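Local coordinates for suppressor protein MPT5 (Saccharomyces cerevisiae, PDB 5BZ1) that binds sequence elements in the 3'-untranslated regions of target mRNAs to regulate them post-transcriptionally, and negatively regulates expression of HO, at residues I16-Q22 against L56-G62; L309-R314 against L375-I379; I170-T175 against F205-L209. All coordinates share one frame; numbering follows the deposited sequence.

How the contacts relate
A Pumilio homology domain is a row of stacked helical repeats, and the three contacts sample its junctions at separate points along the row. Contact 1 joins Pumilio repeats 1 and 2 and contact 3 joins repeats 5 and 6, whereas contact 2 is the C-terminal junction, tying repeat 8 to the turn after helix 354-375. Centre to centre, contacts 1 and 3 lie about 41 Å apart, contacts 3 and 2 about 33 Å, and contacts 1 and 2, on opposite sides of the chain's centre, about 67 Å. Contact 1 holds the RNA directly through nucleotide A10 of chain B, whereas the nearest atoms of contacts 3 and 2 stay about 7 and 8 Å from the nucleic acid.

Contact 1 of 3, residues I16-Q22 against L56-G62; sequences IKLATDQ and LILDPFG. With nucleotides of chain B.
The phenyl ring of Phe-61 has a neighbour over each face: Gln-22 CB over one, 3.4 Å above the ring plane and displaced toward the rim, and over the opposite face, farther off and also toward the rim, Pro-60 CB. At the ring's edge, in its plane, lies O3' of nucleotide A10 of chain B. The Gln-22 contact is a CH-pi interaction, with CB 3.6 Å from the centroid of the Phe-61 ring, and the glutamine amide is turned almost parallel to the ring, the two planes 2° apart. CG of Gln-22 stands anti to the backbone N (chi1 -178°) and the chain runs on extended, which carries OE1 past the ring to the ribose. There Gln-22 OE1 accepts a hydrogen bond from O2' of A10 of chain B at 2.8 Å and a weak one from its O3'.

Leu-56 CD2 meets Ala-19 CB at 3.8 Å, and the leucine also touches Ile-16 CD1 and Thr-20 CG2. Next to this apolar patch the side chains of Asp-59 and Thr-20 cross at about a right angle. Asp-59 OD2 takes two backbone donors: Gly-62 N, at 2.8 Å on the anti lone pair, and Phe-61 N, which arrives from above the carboxylate plane. A water bridges Thr-20 O and Asp-59 OD1, 3.0 Å from the latter.

No direct hydrogen bond joins residues 16-22 to 56-62; they meet through apolar packing, the CH-pi contact, one water and the RNA itself. The capping bonds of Asp-59 tether the start of helix 62-69 beside Phe-61. Gln-22, lying against that ring, holds the sugar chiefly through O2', so its hydrogen bonds to A10 of chain B do not themselves involve the base.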
ATOM      1  N   ILE A  16      36.011  19.718  -4.055  1.00 43.42           N
ATOM      2  CA  ILE A  16      34.737  20.115  -4.656  1.00 40.69           C
ATOM      3  C   ILE A  16      34.756  19.931  -6.177  1.00 40.22           C
ATOM      4  O   ILE A  16      33.743  19.555  -6.774  1.00 42.19           O
ATOM      5  CB  ILE A  16      34.309  21.551  -4.261  1.00 41.96           C
ATOM      6  CG1 ILE A  16      32.855  21.805  -4.659  1.00 46.10           C
ATOM      7  CG2 ILE A  16      35.232  22.600  -4.878  1.00 47.68           C
ATOM      8  CD1 ILE A  16      31.888  20.789  -4.085  1.00 46.30           C
ATOM      9  N   LYS A  17      35.913  20.164  -6.794  1.00 36.11           N
ATOM     10  CA  LYS A  17      36.055  19.980  -8.235  1.00 41.24           C
ATOM     11  C   LYS A  17      36.033  18.499  -8.602  1.00 40.40           C
ATOM     12  O   LYS A  17      35.437  18.109  -9.604  1.00 44.74           O
ATOM     13  CB  LYS A  17      37.342  20.630  -8.746  1.00 46.27           C
ATOM     14  CG  LYS A  17      37.396  22.134  -8.537  1.00 65.05           C
ATOM     15  CD  LYS A  17      36.124  22.813  -9.027  1.00 76.40           C
ATOM     16  CE  LYS A  17      36.022  24.244  -8.511  1.00 79.61           C
ATOM     17  NZ  LYS A  17      34.770  24.909  -8.966  1.00 81.41           N
ATOM     18  N   LEU A  18      36.689  17.681  -7.784  1.00 35.77           N
ATOM     19  CA  LEU A  18      36.697  16.235  -7.986  1.00 41.53           C
ATOM     20  C   LEU A  18      35.302  15.640  -7.772  1.00 40.50           C
ATOM     21  O   LEU A  18      34.903  14.701  -8.458  1.00 39.93           O
ATOM     22  CB  LEU A  18      37.703  15.566  -7.045  1.00 36.29           C
ATOM     23  CG  LEU A  18      39.179  15.953  -7.183  1.00 40.27           C
ATOM     24  CD1 LEU A  18      40.021  15.294  -6.102  1.00 37.60           C
ATOM     25  CD2 LEU A  18      39.696  15.564  -8.549  1.00 41.50           C
ATOM     26  N   ALA A  19      34.566  16.208  -6.821  1.00 38.57           N
ATOM     27  CA  ALA A  19      33.253  15.695  -6.429  1.00 40.84           C
ATOM     28  C   ALA A  19      32.239  15.664  -7.575  1.00 44.13           C
ATOM     29  O   ALA A  19      31.479  14.703  -7.712  1.00 47.16           O
ATOM     30  CB  ALA A  19      32.704  16.498  -5.258  1.00 36.48           C
ATOM     31  N   THR A  20      32.231  16.720  -8.386  1.00 40.80           N
ATOM     32  CA  THR A  20      31.284  16.846  -9.492  1.00 40.85           C
ATOM     33  C   THR A  20      31.845  16.329 -10.815  1.00 46.60           C
ATOM     34  O   THR A  20      31.230  16.507 -11.872  1.00 44.87           O
ATOM     35  CB  THR A  20      30.831  18.303  -9.685  1.00 44.84           C
ATOM     36  OG1 THR A  20      31.965  19.123  -9.987  1.00 45.43           O
ATOM     37  CG2 THR A  20      30.153  18.818  -8.425  1.00 43.28           C
ATOM     38  N   ASP A  21      33.014  15.701 -10.751  1.00 45.40           N
ATOM     39  CA  ASP A  21      33.626  15.082 -11.921  1.00 44.76           C
ATOM     40  C   ASP A  21      33.477  13.570 -11.787  1.00 39.59           C
ATOM     41  O   ASP A  21      33.637  13.037 -10.691  1.00 42.34           O
ATOM     42  CB  ASP A  21      35.104  15.464 -12.001  1.00 44.36           C
ATOM     43  CG  ASP A  21      35.788  14.906 -13.231  1.00 52.40           C
ATOM     44  OD1 ASP A  21      36.469  13.865 -13.112  1.00 55.14           O
ATOM     45  OD2 ASP A  21      35.648  15.510 -14.316  1.00 60.73           O
ATOM     46  N   GLN A  22      33.166  12.878 -12.883  1.00 39.01           N
ATOM     47  CA  GLN A  22      32.911  11.439 -12.810  1.00 46.21           C
ATOM     48  C   GLN A  22      34.107  10.662 -12.273  1.00 44.93           C
ATOM     49  O   GLN A  22      33.975   9.857 -11.350  1.00 45.04           O
ATOM     50  CB  GLN A  22      32.510  10.858 -14.167  1.00 50.76           C
ATOM     51  CG  GLN A  22      32.200   9.359 -14.090  1.00 55.99           C
ATOM     52  CD  GLN A  22      32.067   8.691 -15.444  1.00 65.88           C
ATOM     53  OE1 GLN A  22      31.958   7.468 -15.533  1.00 68.07           O
ATOM     54  NE2 GLN A  22      32.076   9.487 -16.505  1.00 70.08           N
ATOM     55  N   LEU A  56      25.801  18.853  -4.169  1.00 24.02           N
ATOM     56  CA  LEU A  56      26.337  17.523  -4.442  1.00 25.16           C
ATOM     57  C   LEU A  56      25.252  16.443  -4.437  1.00 29.83           C
ATOM     58  O   LEU A  56      25.246  15.551  -5.288  1.00 26.56           O
ATOM     59  CB  LEU A  56      27.434  17.182  -3.433  1.00 28.49           C
ATOM     60  CG  LEU A  56      28.647  18.110  -3.479  1.00 35.61           C
ATOM     61  CD1 LEU A  56      29.689  17.706  -2.448  1.00 34.99           C
ATOM     62  CD2 LEU A  56      29.252  18.119  -4.871  1.00 31.24           C
ATOM     63  N   ILE A  57      24.336  16.535  -3.477  1.00 26.05           N
ATOM     64  CA  ILE A  57      23.211  15.610  -3.367  1.00 25.60           C
ATOM     65  C   ILE A  57      22.397  15.564  -4.662  1.00 27.65           C
ATOM     66  O   ILE A  57      21.868  14.515  -5.044  1.00 29.14           O
ATOM     67  CB  ILE A  57      22.318  15.991  -2.160  1.00 29.19           C
ATOM     68  CG1 ILE A  57      22.918  15.436  -0.869  1.00 27.27           C
ATOM     69  CG2 ILE A  57      20.888  15.489  -2.331  1.00 27.30           C
ATOM     70  CD1 ILE A  57      22.305  16.010   0.396  1.00 29.99           C
ATOM     71  N   LEU A  58      22.332  16.700  -5.350  1.00 29.55           N
ATOM     72  CA  LEU A  58      21.569  16.815  -6.587  1.00 30.84           C
ATOM     73  C   LEU A  58      22.410  16.560  -7.843  1.00 32.34           C
ATOM     74  O   LEU A  58      21.888  16.595  -8.960  1.00 32.75           O
ATOM     75  CB  LEU A  58      20.925  18.200  -6.669  1.00 28.63           C
ATOM     76  CG  LEU A  58      20.043  18.586  -5.480  1.00 27.32           C
ATOM     77  CD1 LEU A  58      19.565  20.020  -5.604  1.00 28.82           C
ATOM     78  CD2 LEU A  58      18.856  17.646  -5.379  1.00 28.77           C
ATOM     79  N   ASP A  59      23.701  16.295  -7.659  1.00 30.45           N
ATOM     80  CA  ASP A  59      24.630  16.207  -8.782  1.00 30.16           C
ATOM     81  C   ASP A  59      24.698  14.796  -9.362  1.00 30.83           C
ATOM     82  O   ASP A  59      24.671  13.815  -8.616  1.00 29.44           O
ATOM     83  CB  ASP A  59      26.023  16.663  -8.342  1.00 28.51           C
ATOM     84  CG  ASP A  59      26.971  16.851  -9.506  1.00 33.44           C
ATOM     85  OD1 ASP A  59      26.954  17.943 -10.115  1.00 34.32           O
ATOM     86  OD2 ASP A  59      27.728  15.905  -9.816  1.00 30.54           O
ATOM     87  N   PRO A  60      24.775  14.694 -10.703  1.00 29.99           N
ATOM     88  CA  PRO A  60      24.840  13.409 -11.415  1.00 30.95           C
ATOM     89  C   PRO A  60      25.970  12.509 -10.923  1.00 35.60           C
ATOM     90  O   PRO A  60      25.827  11.286 -10.966  1.00 33.98           O
ATOM     91  CB  PRO A  60      25.112  13.830 -12.860  1.00 34.51           C
ATOM     92  CG  PRO A  60      24.490  15.181 -12.976  1.00 39.99           C
ATOM     93  CD  PRO A  60      24.694  15.836 -11.634  1.00 33.29           C
ATOM     94  N   PHE A  61      27.073  13.106 -10.475  1.00 29.84           N
ATOM     95  CA  PHE A  61      28.206  12.342  -9.975  1.00 31.57           C
ATOM     96  C   PHE A  61      28.401  12.558  -8.474  1.00 32.64           C
ATOM     97  O   PHE A  61      28.783  11.633  -7.754  1.00 30.16           O
ATOM     98  CB  PHE A  61      29.475  12.693 -10.762  1.00 33.05           C
ATOM     99  CG  PHE A  61      29.339  12.477 -12.244  1.00 37.22           C
ATOM    100  CD1 PHE A  61      29.188  11.194 -12.758  1.00 38.20           C
ATOM    101  CD2 PHE A  61      29.349  13.553 -13.124  1.00 39.89           C
ATOM    102  CE1 PHE A  61      29.049  10.986 -14.123  1.00 44.91           C
ATOM    103  CE2 PHE A  61      29.214  13.353 -14.491  1.00 44.51           C
ATOM    104  CZ  PHE A  61      29.064  12.069 -14.991  1.00 48.94           C
ATOM    105  N   GLY A  62      28.120  13.772  -8.005  1.00 33.18           N
ATOM    106  CA  GLY A  62      28.195  14.085  -6.585  1.00 29.48           C
ATOM    107  C   GLY A  62      27.321  13.204  -5.703  1.00 29.69           C
ATOM    108  O   GLY A  62      27.679  12.907  -4.559  1.00 30.66           O
TER
ATOM    109  P     A B  10      24.012   5.128 -15.419  1.00 60.88           P
ATOM    110  OP1   A B  10      24.072   5.001 -16.897  1.00 67.00           O
ATOM    111  OP2   A B  10      23.937   3.907 -14.578  1.00 65.94           O
ATOM    112  O5'   A B  10      25.277   5.982 -14.967  1.00 60.14           O
ATOM    113  C5'   A B  10      25.365   7.368 -15.278  1.00 61.37           C
ATOM    114  C4'   A B  10      26.784   7.871 -15.226  1.00 68.02           C
ATOM    115  O4'   A B  10      27.273   7.800 -13.857  1.00 70.04           O
ATOM    116  C3'   A B  10      27.786   7.092 -16.078  1.00 74.08           C
ATOM    117  O3'   A B  10      28.759   7.996 -16.602  1.00 78.96           O
ATOM    118  C2'   A B  10      28.450   6.172 -15.058  1.00 77.89           C
ATOM    119  O2'   A B  10      29.742   5.725 -15.418  1.00 85.09           O
ATOM    120  C1'   A B  10      28.483   7.069 -13.826  1.00 74.32           C
ATOM    121  N9    A B  10      28.581   6.352 -12.548  1.00 67.94           N
ATOM    122  C8    A B  10      27.991   5.171 -12.173  1.00 63.74           C
ATOM    123  N7    A B  10      28.294   4.801 -10.954  1.00 63.46           N
ATOM    124  C5    A B  10      29.144   5.799 -10.490  1.00 60.74           C
ATOM    125  C6    A B  10      29.817   5.997  -9.265  1.00 57.04           C
ATOM    126  N6    A B  10      29.737   5.161  -8.227  1.00 60.89           N
ATOM    127  N1    A B  10      30.585   7.103  -9.143  1.00 52.59           N
ATOM    128  C2    A B  10      30.669   7.950 -10.177  1.00 57.22           C
ATOM    129  N3    A B  10      30.087   7.872 -11.372  1.00 61.15           N
ATOM    130  C4    A B  10      29.330   6.762 -11.467  1.00 62.91           C
TER
HETATM  131  O   HOH W   1      28.625  17.296 -12.536  1.00 44.57           O

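Contact 2 of 3, residues L309-R314 against L375-I379; sequences LNVLIR and LLPSI
Leu-375 reaches across to Leu-309 with the two side chains running past each other in opposite directions, CD1 of Leu-375 lying 3.6 Å from Leu-309 CG. Ile-313 holds CG1 anti to the backbone N (chi1 -159°) and is extended beyond it, a conformation that brings its CD1 within 3.9 Å of Ile-379 CD1 and also against Leu-375 CB. The two isoleucines cross at about a right angle, and CG2 of Ile-379, anti to its carbonyl carbon, reaches both Ile-313 CG2 and Arg-314 NH1.

Arg-314 closes the polar flank. A bend at chi3 (-63°) folds its guanidinium back over its own segment, where Arg-314 NE donates to Asn-310 O at 3.1 Å. The same group spans the contact with two weak hydrogen bonds, NH1 to Ser-378 O at 3.0 Å and NH2 to Ser-378 OG at 3.3 Å, while Ile-379 CG2 lies over one guanidinium face.

Buried Leu-309 and Ile-313 also pack on helix 354-375 and on Leu-322 of helix 318-326. Ile-388 and Ala-385 of helix 385-398 touch Ile-313 and Ile-379 respectively, so the contact joins Pumilio repeat 8 to the C-terminal helices.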
ATOM      1  N   LEU A 309     -30.252 -12.474 -10.371  1.00 38.63           N
ATOM      2  CA  LEU A 309     -29.547 -13.616 -10.965  1.00 39.79           C
ATOM      3  C   LEU A 309     -29.467 -13.546 -12.489  1.00 41.65           C
ATOM      4  O   LEU A 309     -28.443 -13.887 -13.083  1.00 43.48           O
ATOM      5  CB  LEU A 309     -30.211 -14.927 -10.530  1.00 38.37           C
ATOM      6  CG  LEU A 309     -29.687 -16.239 -11.117  1.00 36.22           C
ATOM      7  CD1 LEU A 309     -28.207 -16.425 -10.837  1.00 35.10           C
ATOM      8  CD2 LEU A 309     -30.476 -17.415 -10.572  1.00 39.68           C
ATOM      9  N   ASN A 310     -30.549 -13.090 -13.112  1.00 48.68           N
ATOM     10  CA  ASN A 310     -30.636 -13.039 -14.567  1.00 45.11           C
ATOM     11  C   ASN A 310     -29.610 -12.104 -15.218  1.00 43.07           C
ATOM     12  O   ASN A 310     -29.119 -12.376 -16.317  1.00 40.36           O
ATOM     13  CB  ASN A 310     -32.042 -12.628 -14.992  1.00 42.54           C
ATOM     14  CG  ASN A 310     -32.307 -12.913 -16.449  1.00 48.41           C
ATOM     15  OD1 ASN A 310     -31.927 -13.964 -16.962  1.00 54.94           O
ATOM     16  ND2 ASN A 310     -32.947 -11.971 -17.131  1.00 50.44           N
ATOM     17  N   VAL A 311     -29.308 -10.998 -14.544  1.00 42.07           N
ATOM     18  CA  VAL A 311     -28.317 -10.040 -15.030  1.00 38.22           C
ATOM     19  C   VAL A 311     -26.902 -10.535 -14.748  1.00 37.63           C
ATOM     20  O   VAL A 311     -26.027 -10.482 -15.615  1.00 39.54           O
ATOM     21  CB  VAL A 311     -28.520  -8.653 -14.391  1.00 40.09           C
ATOM     22  CG1 VAL A 311     -27.318  -7.750 -14.638  1.00 38.24           C
ATOM     23  CG2 VAL A 311     -29.786  -8.008 -14.923  1.00 42.81           C
ATOM     24  N   LEU A 312     -26.694 -11.027 -13.530  1.00 38.39           N
ATOM     25  CA  LEU A 312     -25.376 -11.449 -13.064  1.00 38.99           C
ATOM     26  C   LEU A 312     -24.801 -12.644 -13.835  1.00 35.75           C
ATOM     27  O   LEU A 312     -23.626 -12.642 -14.201  1.00 34.19           O
ATOM     28  CB  LEU A 312     -25.430 -11.760 -11.565  1.00 38.41           C
ATOM     29  CG  LEU A 312     -25.638 -10.561 -10.640  1.00 40.19           C
ATOM     30  CD1 LEU A 312     -26.051 -11.009  -9.251  1.00 40.49           C
ATOM     31  CD2 LEU A 312     -24.369  -9.721 -10.561  1.00 33.42           C
ATOM     32  N   ILE A 313     -25.628 -13.654 -14.087  1.00 34.46           N
ATOM     33  CA  ILE A 313     -25.176 -14.865 -14.770  1.00 39.16           C
ATOM     34  C   ILE A 313     -24.765 -14.571 -16.213  1.00 39.57           C
ATOM     35  O   ILE A 313     -24.037 -15.344 -16.840  1.00 40.64           O
ATOM     36  CB  ILE A 313     -26.273 -15.960 -14.744  1.00 34.28           C
ATOM     37  CG1 ILE A 313     -25.667 -17.343 -14.979  1.00 33.64           C
ATOM     38  CG2 ILE A 313     -27.379 -15.664 -15.761  1.00 33.10           C
ATOM     39  CD1 ILE A 313     -26.686 -18.468 -14.965  1.00 35.95           C
ATOM     40  N   ARG A 314     -25.226 -13.428 -16.713  1.00 38.69           N
ATOM     41  CA  ARG A 314     -25.088 -13.053 -18.112  1.00 42.92           C
ATOM     42  C   ARG A 314     -23.987 -12.009 -18.307  1.00 42.35           C
ATOM     43  O   ARG A 314     -23.517 -11.784 -19.426  1.00 45.13           O
ATOM     44  CB  ARG A 314     -26.423 -12.483 -18.590  1.00 48.17           C
ATOM     45  CG  ARG A 314     -26.863 -12.915 -19.968  1.00 54.20           C
ATOM     46  CD  ARG A 314     -28.340 -12.589 -20.167  1.00 59.71           C
ATOM     47  NE  ARG A 314     -29.194 -13.321 -19.234  1.00 56.51           N
ATOM     48  CZ  ARG A 314     -29.713 -14.520 -19.482  1.00 59.24           C
ATOM     49  NH1 ARG A 314     -29.468 -15.126 -20.638  1.00 56.80           N
ATOM     50  NH2 ARG A 314     -30.479 -15.116 -18.577  1.00 62.10           N
ATOM     51  N   LEU A 375     -31.641 -21.595 -15.492  1.00 39.14           N
ATOM     52  CA  LEU A 375     -31.187 -20.550 -16.405  1.00 39.88           C
ATOM     53  C   LEU A 375     -30.088 -21.017 -17.356  1.00 42.90           C
ATOM     54  O   LEU A 375     -29.778 -20.334 -18.332  1.00 43.74           O
ATOM     55  CB  LEU A 375     -30.690 -19.336 -15.616  1.00 39.27           C
ATOM     56  CG  LEU A 375     -31.762 -18.448 -14.992  1.00 43.83           C
ATOM     57  CD1 LEU A 375     -31.138 -17.263 -14.278  1.00 44.15           C
ATOM     58  CD2 LEU A 375     -32.706 -17.974 -16.070  1.00 36.73           C
ATOM     59  N   LEU A 376     -29.501 -22.174 -17.063  1.00 41.53           N
ATOM     60  CA  LEU A 376     -28.391 -22.712 -17.855  1.00 43.98           C
ATOM     61  C   LEU A 376     -28.611 -22.771 -19.381  1.00 42.73           C
ATOM     62  O   LEU A 376     -27.708 -22.423 -20.141  1.00 46.30           O
ATOM     63  CB  LEU A 376     -27.935 -24.068 -17.300  1.00 47.03           C
ATOM     64  CG  LEU A 376     -27.162 -23.979 -15.983  1.00 46.31           C
ATOM     65  CD1 LEU A 376     -26.795 -25.356 -15.449  1.00 50.02           C
ATOM     66  CD2 LEU A 376     -25.914 -23.140 -16.178  1.00 43.19           C
ATOM     67  N   PRO A 377     -29.806 -23.198 -19.838  1.00 47.84           N
ATOM     68  CA  PRO A 377     -29.988 -23.170 -21.295  1.00 57.39           C
ATOM     69  C   PRO A 377     -30.077 -21.754 -21.876  1.00 61.29           C
ATOM     70  O   PRO A 377     -29.928 -21.596 -23.088  1.00 69.51           O
ATOM     71  CB  PRO A 377     -31.319 -23.911 -21.503  1.00 56.52           C
ATOM     72  CG  PRO A 377     -32.027 -23.812 -20.197  1.00 55.49           C
ATOM     73  CD  PRO A 377     -30.945 -23.841 -19.156  1.00 48.40           C
ATOM     74  N   SER A 378     -30.314 -20.749 -21.035  1.00 52.50           N
ATOM     75  CA  SER A 378     -30.453 -19.372 -21.510  1.00 51.85           C
ATOM     76  C   SER A 378     -29.105 -18.673 -21.719  1.00 50.27           C
ATOM     77  O   SER A 378     -29.054 -17.564 -22.256  1.00 52.78           O
ATOM     78  CB  SER A 378     -31.332 -18.551 -20.561  1.00 54.32           C
ATOM     79  OG  SER A 378     -30.712 -18.376 -19.301  1.00 49.10           O
ATOM     80  N   ILE A 379     -28.024 -19.328 -21.298  1.00 43.60           N
ATOM     81  CA  ILE A 379     -26.672 -18.793 -21.458  1.00 49.10           C
ATOM     82  C   ILE A 379     -25.753 -19.773 -22.198  1.00 51.55           C
ATOM     83  O   ILE A 379     -24.524 -19.687 -22.096  1.00 50.41           O
ATOM     84  CB  ILE A 379     -26.032 -18.454 -20.095  1.00 45.94           C
ATOM     85  CG1 ILE A 379     -25.844 -19.724 -19.260  1.00 42.12           C
ATOM     86  CG2 ILE A 379     -26.883 -17.442 -19.345  1.00 45.92           C
ATOM     87  CD1 ILE A 379     -24.767 -19.605 -18.185  1.00 38.78           C
TER

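Contact 3 of 3, residues I170-T175 against F205-L209; sequences IITIST and FLPGL
Ile-171 pushes its CD1 methyl into the crook between Phe-205 and Leu-209, 3.5 Å from Phe-205 CB and 3.7 Å from Leu-209 CD2, and this is the dense part of the contact. Two successive torsions near -60° (chi1 -60°, chi2 -75°) fold the Ile-171 side chain so that CD1 faces the opposing turn. Beside it, Ile-170 CG2 approaches the Phe-205 ring obliquely, 3.5 Å from Phe-205 CD2. Leu-209 CD2 completes the cluster by resting 3.6 Å from Ser-174 CB.

The end of helix 169-174, in Pumilio repeat 5, thus packs on the segment after helix 192-204, in repeat 6, and the contact joins adjacent units of the stacked helical repeats of a PUF domain. Leu-183 of helix 179-189 and Ile-202 of helix 192-204 extend the buried side, the former touching Ile-170 and Ser-174, the latter Ile-170 and Leu-209.

The margin is looser. Gly-208 is exposed, and Thr-175 meets the opposing segment mainly through CG2, 3.8 Å from Gly-208 O and farther from Leu-209 CD2. No hydrogen bond crosses between the segments; both hydroxyls turn back on their own helix. Ser-174 OG donates to Ile-170 O at 2.8 Å, reaching it from the face opposite to that used by Ser-174 N. Thr-175 OG1 likewise donates to Ile-171 O, from above the carbonyl plane. With chi1 at 67°, that hydroxyl sits between the backbone N and the carbonyl carbon, and the methyl CG2, anti to the carbonyl carbon, is placed toward Gly-208 O.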
ATOM      1  N   ILE A 170      -7.243  11.371  -0.060  1.00 29.65           N
ATOM      2  CA  ILE A 170      -7.315   9.912  -0.122  1.00 24.64           C
ATOM      3  C   ILE A 170      -7.588   9.443  -1.555  1.00 25.08           C
ATOM      4  O   ILE A 170      -7.085   8.404  -1.983  1.00 29.96           O
ATOM      5  CB  ILE A 170      -8.365   9.327   0.863  1.00 28.70           C
ATOM      6  CG1 ILE A 170      -8.277   7.799   0.907  1.00 29.00           C
ATOM      7  CG2 ILE A 170      -9.782   9.755   0.492  1.00 23.91           C
ATOM      8  CD1 ILE A 170      -6.930   7.284   1.379  1.00 34.37           C
ATOM      9  N   ILE A 171      -8.361  10.233  -2.299  1.00 27.73           N
ATOM     10  CA  ILE A 171      -8.627   9.948  -3.705  1.00 31.07           C
ATOM     11  C   ILE A 171      -7.359  10.152  -4.541  1.00 32.77           C
ATOM     12  O   ILE A 171      -6.926   9.254  -5.270  1.00 30.65           O
ATOM     13  CB  ILE A 171      -9.744  10.849  -4.258  1.00 35.70           C
ATOM     14  CG1 ILE A 171     -11.044  10.636  -3.483  1.00 35.45           C
ATOM     15  CG2 ILE A 171      -9.970  10.573  -5.743  1.00 35.56           C
ATOM     16  CD1 ILE A 171     -11.737   9.334  -3.827  1.00 40.36           C
ATOM     17  N   THR A 172      -6.775  11.342  -4.424  1.00 27.62           N
ATOM     18  CA  THR A 172      -5.571  11.713  -5.168  1.00 32.88           C
ATOM     19  C   THR A 172      -4.480  10.646  -5.051  1.00 29.56           C
ATOM     20  O   THR A 172      -3.780  10.346  -6.018  1.00 32.53           O
ATOM     21  CB  THR A 172      -5.010  13.061  -4.678  1.00 35.53           C
ATOM     22  OG1 THR A 172      -6.064  14.029  -4.622  1.00 36.49           O
ATOM     23  CG2 THR A 172      -3.903  13.561  -5.609  1.00 36.40           C
ATOM     24  N   ILE A 173      -4.366  10.062  -3.862  1.00 25.36           N
ATOM     25  CA  ILE A 173      -3.361   9.047  -3.578  1.00 27.15           C
ATOM     26  C   ILE A 173      -3.773   7.630  -4.010  1.00 27.26           C
ATOM     27  O   ILE A 173      -3.014   6.947  -4.698  1.00 27.37           O
ATOM     28  CB  ILE A 173      -2.993   9.069  -2.079  1.00 29.08           C
ATOM     29  CG1 ILE A 173      -2.188  10.332  -1.763  1.00 34.69           C
ATOM     30  CG2 ILE A 173      -2.210   7.822  -1.687  1.00 23.90           C
ATOM     31  CD1 ILE A 173      -2.192  10.722  -0.299  1.00 37.20           C
ATOM     32  N   SER A 174      -4.965   7.193  -3.608  1.00 28.31           N
ATOM     33  CA  SER A 174      -5.407   5.818  -3.856  1.00 23.49           C
ATOM     34  C   SER A 174      -5.633   5.505  -5.335  1.00 27.85           C
ATOM     35  O   SER A 174      -5.526   4.352  -5.752  1.00 28.40           O
ATOM     36  CB  SER A 174      -6.687   5.512  -3.074  1.00 26.13           C
ATOM     37  OG  SER A 174      -6.502   5.662  -1.681  1.00 26.02           O
ATOM     38  N   THR A 175      -5.959   6.531  -6.119  1.00 27.40           N
ATOM     39  CA  THR A 175      -6.246   6.346  -7.538  1.00 28.45           C
ATOM     40  C   THR A 175      -5.026   6.632  -8.403  1.00 30.35           C
ATOM     41  O   THR A 175      -5.130   6.738  -9.630  1.00 26.58           O
ATOM     42  CB  THR A 175      -7.410   7.235  -8.007  1.00 24.78           C
ATOM     43  OG1 THR A 175      -7.021   8.613  -7.943  1.00 29.60           O
ATOM     44  CG2 THR A 175      -8.637   7.011  -7.129  1.00 28.88           C
ATOM     45  N   PHE A 205     -14.990   8.371   0.961  1.00 39.92           N
ATOM     46  CA  PHE A 205     -14.853   8.558  -0.479  1.00 36.16           C
ATOM     47  C   PHE A 205     -14.903   7.239  -1.243  1.00 33.00           C
ATOM     48  O   PHE A 205     -14.330   7.116  -2.326  1.00 34.60           O
ATOM     49  CB  PHE A 205     -13.552   9.298  -0.790  1.00 37.92           C
ATOM     50  CG  PHE A 205     -13.533  10.714  -0.299  1.00 42.78           C
ATOM     51  CD1 PHE A 205     -14.052  11.738  -1.080  1.00 47.35           C
ATOM     52  CD2 PHE A 205     -13.005  11.024   0.944  1.00 38.15           C
ATOM     53  CE1 PHE A 205     -14.041  13.047  -0.630  1.00 51.65           C
ATOM     54  CE2 PHE A 205     -12.989  12.329   1.402  1.00 45.24           C
ATOM     55  CZ  PHE A 205     -13.509  13.343   0.614  1.00 50.71           C
ATOM     56  N   LEU A 206     -15.602   6.264  -0.672  1.00 32.41           N
ATOM     57  CA  LEU A 206     -15.758   4.939  -1.273  1.00 36.79           C
ATOM     58  C   LEU A 206     -16.198   4.915  -2.752  1.00 42.52           C
ATOM     59  O   LEU A 206     -15.634   4.147  -3.541  1.00 37.37           O
ATOM     60  CB  LEU A 206     -16.692   4.079  -0.415  1.00 37.14           C
ATOM     61  CG  LEU A 206     -16.734   2.581  -0.700  1.00 39.11           C
ATOM     62  CD1 LEU A 206     -15.358   1.976  -0.529  1.00 35.35           C
ATOM     63  CD2 LEU A 206     -17.713   1.911   0.239  1.00 41.19           C
ATOM     64  N   PRO A 207     -17.201   5.741  -3.135  1.00 40.90           N
ATOM     65  CA  PRO A 207     -17.639   5.681  -4.536  1.00 40.74           C
ATOM     66  C   PRO A 207     -16.545   6.051  -5.541  1.00 40.22           C
ATOM     67  O   PRO A 207     -16.596   5.580  -6.678  1.00 42.29           O
ATOM     68  CB  PRO A 207     -18.770   6.713  -4.594  1.00 44.67           C
ATOM     69  CG  PRO A 207     -19.286   6.788  -3.199  1.00 47.20           C
ATOM     70  CD  PRO A 207     -18.061   6.640  -2.341  1.00 43.80           C
ATOM     71  N   GLY A 208     -15.580   6.871  -5.137  1.00 36.92           N
ATOM     72  CA  GLY A 208     -14.507   7.264  -6.034  1.00 35.47           C
ATOM     73  C   GLY A 208     -13.329   6.303  -6.003  1.00 34.30           C
ATOM     74  O   GLY A 208     -12.331   6.506  -6.701  1.00 36.49           O
ATOM     75  N   LEU A 209     -13.450   5.252  -5.197  1.00 33.23           N
ATOM     76  CA  LEU A 209     -12.357   4.310  -4.991  1.00 33.16           C
ATOM     77  C   LEU A 209     -12.705   2.897  -5.457  1.00 32.24           C
ATOM     78  O   LEU A 209     -11.865   2.199  -6.029  1.00 28.69           O
ATOM     79  CB  LEU A 209     -11.972   4.266  -3.509  1.00 32.54           C
ATOM     80  CG  LEU A 209     -11.420   5.542  -2.874  1.00 39.91           C
ATOM     81  CD1 LEU A 209     -11.083   5.312  -1.408  1.00 38.69           C
ATOM     82  CD2 LEU A 209     -10.199   6.018  -3.630  1.00 34.11           C
TER